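Local coordinates for mutual gliding-motility protein MglA (Myxococcus xanthus DK 1622, PDB 6H17) that binds and hydrolyses GTP as a small GTPase switch that coordinates the two gliding motilities of the cell and controls their direction and speed, at residues P135-Y140 against N162-Q167. Residues are numbered along the deposited sequence; the frame is centred on the assembly and turned at random.
Sequences PYVIQY and NIPEYQ
Tyr140 and Glu165 clasp each other over one face of a parallel strand pair: the phenol OH donates to Glu165 OE1 at 2.7 Å, coming from above the carboxylate, whose plane stands 77° from that of the ring. A tyrosine suits this place because its ring packs, buried, against Met154 and Arg155 of helix 151-158 while its hydroxyl reaches the acid. Glu165 meets it because CG sits between backbone N and carbonyl carbon (chi1 59°) and the chain then runs out extended; its CB lies 3.6 Å from Ile138 CG2. On the same face Ile163 CD1 lies over the Tyr136 ring, toward its rim, in a CH-pi contact 4.0 Å from the centroid; it also touches Ile138 CG2, which suits an isoleucine, whose terminal methyl can reach two apolar partners. On the opposite face Val137 CG1 meets the edge of the Tyr166 ring at CD2 (3.6 Å), in the plane of the ring. Between the two layers run the parallel-sheet bonds, Ile138 N to Pro164 O (3.0 Å), Tyr166 N to Ile138 O, and Tyr140 N to Tyr166 O. A phenylalanine in place of Tyr140 would probably keep the ring packing but cost Glu165 OE1 its phenol donor, leaving the carboxylate more dependent on its other partners. Those are Asn159, which also binds OE1, and Arg155, in a salt bridge to OE2. The amide of Gln139 suits its buried place because OE1 accepts from Asn28 while NE2 pairs with Thr179. Strand 136-141 leads into Asn141-Asp144, predicted to bind GTP and matching the guanine-specificity NKxD motif. The contact closes a beta-alpha-beta unit of the Ras-like fold: helix 151-158 covers the Ile138 and Tyr140 face, helix 176-193 packs on Tyr166, and strand 98-104 flanks strand 136-141, making strand 165-167 the sheet's edge.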
ATOM      1  N   PRO A 135      -7.071   1.051   8.540  1.00 15.24           N
ATOM      2  CA  PRO A 135      -6.390  -0.212   8.216  1.00 15.85           C
ATOM      3  C   PRO A 135      -4.999   0.048   7.659  1.00 14.20           C
ATOM      4  O   PRO A 135      -4.830   0.805   6.695  1.00 14.13           O
ATOM      5  CB  PRO A 135      -7.313  -0.834   7.169  1.00 14.89           C
ATOM      6  CG  PRO A 135      -8.679  -0.354   7.617  1.00 15.39           C
ATOM      7  CD  PRO A 135      -8.456   1.067   8.017  1.00 14.86           C
ATOM      8  N   TYR A 136      -3.992  -0.584   8.270  1.00 14.06           N
ATOM      9  CA  TYR A 136      -2.600  -0.216   8.027  1.00 13.64           C
ATOM     10  C   TYR A 136      -1.700  -1.391   8.357  1.00 13.90           C
ATOM     11  O   TYR A 136      -1.781  -1.962   9.446  1.00 14.21           O
ATOM     12  CB  TYR A 136      -2.252   1.011   8.884  1.00 15.28           C
ATOM     13  CG  TYR A 136      -0.782   1.343   8.960  1.00 14.91           C
ATOM     14  CD1 TYR A 136       0.003   1.326   7.832  1.00 17.05           C
ATOM     15  CD2 TYR A 136      -0.183   1.678  10.169  1.00 16.84           C
ATOM     16  CE1 TYR A 136       1.354   1.603   7.886  1.00 19.52           C
ATOM     17  CE2 TYR A 136       1.178   1.974  10.238  1.00 18.43           C
ATOM     18  CZ  TYR A 136       1.930   1.927   9.083  1.00 18.11           C
ATOM     19  OH  TYR A 136       3.285   2.202   9.084  1.00 19.38           O
ATOM     20  N   VAL A 137      -0.842  -1.748   7.412  1.00 12.10           N
ATOM     21  CA  VAL A 137       0.131  -2.828   7.550  1.00 11.92           C
ATOM     22  C   VAL A 137       1.470  -2.295   7.093  1.00 12.04           C
ATOM     23  O   VAL A 137       1.539  -1.493   6.154  1.00 12.72           O
ATOM     24  CB  VAL A 137      -0.282  -4.051   6.712  1.00 13.67           C
ATOM     25  CG1 VAL A 137       0.785  -5.144   6.720  1.00 20.09           C
ATOM     26  CG2 VAL A 137      -1.642  -4.587   7.193  1.00 16.79           C
ATOM     27  N   ILE A 138       2.533  -2.729   7.744  1.00 11.26           N
ATOM     28  CA  ILE A 138       3.891  -2.337   7.372  1.00 11.40           C
ATOM     29  C   ILE A 138       4.654  -3.540   6.829  1.00 10.31           C
ATOM     30  O   ILE A 138       4.559  -4.657   7.363  1.00 12.52           O
ATOM     31  CB  ILE A 138       4.644  -1.649   8.533  1.00 11.94           C
ATOM     32  CG1 ILE A 138       5.962  -1.045   8.007  1.00 12.21           C
ATOM     33  CG2 ILE A 138       4.886  -2.579   9.692  1.00 13.66           C
ATOM     34  CD1 ILE A 138       6.518   0.075   8.911  1.00 14.63           C
ATOM     35  N   GLN A 139       5.416  -3.306   5.773  1.00 11.22           N
ATOM     36  CA  GLN A 139       6.243  -4.315   5.134  1.00 10.48           C
ATOM     37  C   GLN A 139       7.702  -3.914   5.221  1.00 11.10           C
ATOM     38  O   GLN A 139       8.067  -2.798   4.834  1.00 11.76           O
ATOM     39  CB  GLN A 139       5.830  -4.451   3.672  1.00 10.66           C
ATOM     40  CG  GLN A 139       6.577  -5.548   2.934  1.00 11.51           C
ATOM     41  CD  GLN A 139       6.252  -5.581   1.469  1.00 10.84           C
ATOM     42  OE1 GLN A 139       6.939  -4.966   0.656  1.00 10.97           O
ATOM     43  NE2 GLN A 139       5.187  -6.306   1.112  1.00 11.73           N
ATOM     44  N   TYR A 140       8.538  -4.815   5.714  1.00 10.40           N
ATOM     45  CA  TYR A 140       9.984  -4.609   5.747  1.00 11.13           C
ATOM     46  C   TYR A 140      10.551  -5.307   4.519  1.00 10.15           C
ATOM     47  O   TYR A 140      10.824  -6.507   4.544  1.00 11.12           O
ATOM     48  CB  TYR A 140      10.592  -5.146   7.034  1.00 13.01           C
ATOM     49  CG  TYR A 140       9.930  -4.656   8.309  1.00 12.05           C
ATOM     50  CD1 TYR A 140       9.501  -3.335   8.454  1.00 13.10           C
ATOM     51  CD2 TYR A 140       9.712  -5.525   9.368  1.00 14.59           C
ATOM     52  CE1 TYR A 140       8.896  -2.902   9.641  1.00 14.50           C
ATOM     53  CE2 TYR A 140       9.109  -5.102  10.537  1.00 14.89           C
ATOM     54  CZ  TYR A 140       8.704  -3.788  10.655  1.00 13.66           C
ATOM     55  OH  TYR A 140       8.089  -3.338  11.816  1.00 16.15           O
ATOM     56  N   ASN A 162       2.912  -1.594  17.059  1.00 22.64           N
ATOM     57  CA  ASN A 162       2.787  -3.033  16.819  1.00 23.17           C
ATOM     58  C   ASN A 162       1.564  -3.376  15.974  1.00 25.82           C
ATOM     59  O   ASN A 162       0.782  -4.282  16.273  1.00 25.53           O
ATOM     60  CB  ASN A 162       2.837  -3.824  18.125  1.00 37.27           C
ATOM     61  CG  ASN A 162       4.227  -3.826  18.740  1.00 51.22           C
ATOM     62  OD1 ASN A 162       5.142  -4.474  18.229  1.00 52.92           O
ATOM     63  ND2 ASN A 162       4.393  -3.090  19.832  1.00 55.54           N
ATOM     64  N   ILE A 163       1.422  -2.659  14.871  1.00 17.81           N
ATOM     65  CA  ILE A 163       0.458  -3.050  13.853  1.00 17.54           C
ATOM     66  C   ILE A 163       1.032  -4.197  13.028  1.00 14.02           C
ATOM     67  O   ILE A 163       2.222  -4.539  13.173  1.00 15.79           O
ATOM     68  CB  ILE A 163      -0.027  -1.844  13.037  1.00 22.15           C
ATOM     69  CG1 ILE A 163       1.121  -1.017  12.501  1.00 22.08           C
ATOM     70  CG2 ILE A 163      -0.895  -0.915  13.908  1.00 28.88           C
ATOM     71  CD1 ILE A 163       1.694  -1.548  11.259  1.00 20.70           C
ATOM     72  N   PRO A 164       0.243  -4.838  12.176  1.00 14.85           N
ATOM     73  CA  PRO A 164       0.739  -6.036  11.491  1.00 14.88           C
ATOM     74  C   PRO A 164       1.945  -5.701  10.630  1.00 13.92           C
ATOM     75  O   PRO A 164       1.949  -4.694   9.910  1.00 14.21           O
ATOM     76  CB  PRO A 164      -0.459  -6.491  10.651  1.00 16.50           C
ATOM     77  CG  PRO A 164      -1.644  -5.968  11.419  1.00 17.68           C
ATOM     78  CD  PRO A 164      -1.200  -4.634  11.945  1.00 17.11           C
ATOM     79  N   GLU A 165       2.963  -6.562  10.677  1.00 14.35           N
ATOM     80  CA  GLU A 165       4.216  -6.342   9.962  1.00 13.77           C
ATOM     81  C   GLU A 165       4.628  -7.618   9.248  1.00 14.56           C
ATOM     82  O   GLU A 165       4.407  -8.725   9.755  1.00 15.90           O
ATOM     83  CB  GLU A 165       5.335  -5.897  10.906  1.00 14.84           C
ATOM     84  CG  GLU A 165       5.635  -6.889  12.021  1.00 19.60           C
ATOM     85  CD  GLU A 165       6.791  -6.457  12.901  1.00 21.41           C
ATOM     86  OE1 GLU A 165       6.892  -5.262  13.249  1.00 17.63           O
ATOM     87  OE2 GLU A 165       7.631  -7.313  13.227  1.00 27.32           O
ATOM     88  N   TYR A 166       5.208  -7.465   8.065  1.00 11.94           N
ATOM     89  CA  TYR A 166       5.620  -8.590   7.232  1.00 11.80           C
ATOM     90  C   TYR A 166       6.995  -8.341   6.641  1.00 12.79           C
ATOM     91  O   TYR A 166       7.233  -7.291   6.040  1.00 13.45           O
ATOM     92  CB  TYR A 166       4.604  -8.845   6.103  1.00 12.94           C
ATOM     93  CG  TYR A 166       3.298  -9.310   6.673  1.00 13.83           C
ATOM     94  CD1 TYR A 166       3.084 -10.650   6.920  1.00 14.98           C
ATOM     95  CD2 TYR A 166       2.313  -8.409   7.020  1.00 15.49           C
ATOM     96  CE1 TYR A 166       1.906 -11.093   7.490  1.00 16.74           C
ATOM     97  CE2 TYR A 166       1.133  -8.839   7.600  1.00 15.57           C
ATOM     98  CZ  TYR A 166       0.948 -10.170   7.822  1.00 15.59           C
ATOM     99  OH  TYR A 166      -0.249 -10.608   8.396  1.00 21.07           O
ATOM    100  N   GLN A 167       7.877  -9.322   6.760  1.00 12.16           N
ATOM    101  CA  GLN A 167       9.125  -9.340   6.011  1.00 12.01           C
ATOM    102  C   GLN A 167       8.835  -9.624   4.547  1.00 11.76           C
ATOM    103  O   GLN A 167       7.995 -10.470   4.234  1.00 13.18           O
ATOM    104  CB  GLN A 167      10.020 -10.470   6.515  1.00 15.44           C
ATOM    105  CG  GLN A 167      10.645 -10.236   7.842  1.00 20.67           C
ATOM    106  CD  GLN A 167      11.781 -11.213   8.072  1.00 29.81           C
ATOM    107  OE1 GLN A 167      12.782 -11.215   7.346  1.00 28.08           O
ATOM    108  NE2 GLN A 167      11.619 -12.067   9.056  1.00 27.23           N
TER